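PDB 7DSZ: Amuc_1102 from Akkermansia muciniphila, which is of unknown function but adopts an immunoglobulin-like fold related to archaeal type IV pilus proteins, which suggests a role linked to pili. Local coordinates for residues C[58-63]-C[101-106]. Residues are numbered along the deposited sequence; the frame is centred on the assembly and turned at random.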
loop_
_atom_site.group_PDB
_atom_site.type_symbol
_atom_site.label_atom_id
_atom_site.label_comp_id
_atom_site.label_asym_id
_atom_site.label_seq_id
_atom_site.Cartn_x
_atom_site.Cartn_y
_atom_site.Cartn_z
ATOM N N PHE C 58 -25.395 1.647 -0.915
ATOM C CA PHE C 58 -26.011 0.326 -0.918
ATOM C C PHE C 58 -26.362 -0.104 0.498
ATOM O O PHE C 58 -25.875 0.455 1.479
ATOM C CB PHE C 58 -25.117 -0.715 -1.602
ATOM C CG PHE C 58 -23.914 -1.147 -0.797
ATOM C CD1 PHE C 58 -22.723 -0.445 -0.870
ATOM C CD2 PHE C 58 -23.956 -2.298 -0.037
ATOM C CE1 PHE C 58 -21.604 -0.878 -0.175
ATOM C CE2 PHE C 58 -22.842 -2.738 0.660
ATOM C CZ PHE C 58 -21.664 -2.024 0.602
ATOM N N LYS C 59 -27.247 -1.106 0.578
ATOM C CA LYS C 59 -27.639 -1.719 1.839
ATOM C C LYS C 59 -27.764 -3.219 1.604
ATOM O O LYS C 59 -28.171 -3.645 0.520
ATOM C CB LYS C 59 -28.967 -1.130 2.366
ATOM C CG LYS C 59 -29.454 -1.780 3.655
ATOM C CD LYS C 59 -30.821 -1.227 4.064
ATOM C CE LYS C 59 -30.668 -0.027 4.963
ATOM N NZ LYS C 59 -31.962 0.328 5.644
ATOM N N VAL C 60 -27.390 -4.012 2.606
ATOM C CA VAL C 60 -27.391 -5.471 2.525
ATOM C C VAL C 60 -28.492 -6.025 3.418
ATOM O O VAL C 60 -28.702 -5.532 4.528
ATOM C CB VAL C 60 -26.035 -6.062 2.961
ATOM C CG1 VAL C 60 -26.003 -7.573 2.736
ATOM C CG2 VAL C 60 -24.896 -5.370 2.233
ATOM N N GLU C 61 -29.149 -7.091 2.961
ATOM C CA GLU C 61 -30.009 -7.892 3.830
ATOM C C GLU C 61 -29.675 -9.356 3.595
ATOM O O GLU C 61 -29.027 -9.704 2.609
ATOM C CB GLU C 61 -31.505 -7.623 3.571
ATOM C CG GLU C 61 -31.959 -6.157 3.774
ATOM C CD GLU C 61 -31.978 -5.708 5.232
ATOM O OE1 GLU C 61 -31.776 -6.556 6.133
ATOM O OE2 GLU C 61 -32.219 -4.501 5.473
ATOM N N ALA C 62 -30.111 -10.230 4.511
ATOM C CA ALA C 62 -29.701 -11.618 4.401
ATOM C C ALA C 62 -30.771 -12.550 4.965
ATOM O O ALA C 62 -31.586 -12.170 5.812
ATOM C CB ALA C 62 -28.368 -11.874 5.128
ATOM N N ALA C 63 -30.710 -13.792 4.495
ATOM C CA ALA C 63 -31.589 -14.883 4.892
ATOM C C ALA C 63 -30.752 -16.142 5.110
ATOM O O ALA C 63 -30.234 -16.722 4.148
ATOM C CB ALA C 63 -32.663 -15.103 3.820
ATOM N N VAL C 101 -14.722 -6.270 3.255
ATOM C CA VAL C 101 -14.838 -7.291 4.288
ATOM C C VAL C 101 -15.582 -6.703 5.476
ATOM O O VAL C 101 -15.594 -5.486 5.690
ATOM C CB VAL C 101 -13.464 -7.851 4.723
ATOM C CG1 VAL C 101 -12.871 -8.705 3.607
ATOM C CG2 VAL C 101 -12.526 -6.709 5.086
ATOM N N ASN C 102 -16.239 -7.587 6.230
ATOM C CA ASN C 102 -17.071 -7.193 7.365
ATOM C C ASN C 102 -18.138 -6.195 6.925
ATOM O O ASN C 102 -18.151 -5.042 7.347
ATOM C CB ASN C 102 -16.232 -6.576 8.495
ATOM C CG ASN C 102 -15.202 -7.517 9.055
ATOM O OD1 ASN C 102 -15.389 -8.735 9.099
ATOM N ND2 ASN C 102 -14.075 -6.949 9.480
ATOM N N VAL C 103 -19.021 -6.634 6.040
ATOM C CA VAL C 103 -20.057 -5.768 5.495
ATOM C C VAL C 103 -21.267 -5.879 6.417
ATOM O O VAL C 103 -21.781 -7.000 6.611
ATOM C CB VAL C 103 -20.405 -6.137 4.048
ATOM C CG1 VAL C 103 -21.427 -5.158 3.498
ATOM C CG2 VAL C 103 -19.136 -6.091 3.182
ATOM N N PRO C 104 -21.698 -4.791 7.047
ATOM C CA PRO C 104 -22.820 -4.870 7.985
ATOM C C PRO C 104 -24.110 -5.124 7.230
ATOM O O PRO C 104 -24.254 -4.743 6.068
ATOM C CB PRO C 104 -22.825 -3.487 8.646
ATOM C CG PRO C 104 -22.299 -2.583 7.600
ATOM C CD PRO C 104 -21.240 -3.402 6.851
ATOM N N VAL C 105 -25.038 -5.796 7.901
ATOM C CA VAL C 105 -26.358 -6.094 7.352
ATOM C C VAL C 105 -27.354 -5.092 7.925
ATOM O O VAL C 105 -27.280 -4.734 9.110
ATOM C CB VAL C 105 -26.769 -7.547 7.674
ATOM C CG1 VAL C 105 -28.154 -7.849 7.146
ATOM C CG2 VAL C 105 -25.762 -8.536 7.089
ATOM N N GLY C 106 -28.263 -4.601 7.083
ATOM C CA GLY C 106 -29.293 -3.690 7.547
ATOM C C GLY C 106 -28.851 -2.258 7.743
ATOM O O GLY C 106 -29.518 -1.507 8.459
HETATM O O HOH W 1 -32.386 -1.114 8.059
HETATM O O HOH W 2 -26.141 -3.136 4.958
#
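The CA atoms of Val60 and Val105 are the nearest pair across the two segments, 5.0 Å apart, where residues 103-106 run at 81° to residues 58-62 of strand 50-63. This is a crossing between the two sheets of the immunoglobulin-like fold. Strand 91-104 of one sheet ends within residues 101-106, and the loop after it leads toward strand 109-115, which pairs with strand 50-63 in the other. One direct backbone hydrogen bond joins the segments: Gly106 N donates to Val60 O at 2.8 Å, with an N-H...O angle of 162°. Beside it, a water accepts from Val60 N and donates to Pro104 O.

Deeper in, the Val60 and Val103 side chains cross at about a right angle, and Val60 CG2 meets Val103 CG1 at 3.7 Å. Both methyls also lie at the edge of the Phe58 ring, in its plane. Leu74 of strand 70-83 packs on both valines. Val105 CG1, anti to its own N (chi1 178°), reaches the backbone at Val60 O, 3.5 Å away.

Toward the outside, the Lys59 chain bends at chi3 and passes alongside Gly106. A second water accepts from Lys59 NZ and donates to Gly106 O. A leucine here has no ammonium group, so this water would probably be lost or shifted and Gly106 O left without its link to the strand. On Glu61 a bend at chi2 brings the carboxylate back over the glycine, with OE2 3.7 Å from Gly106 CA.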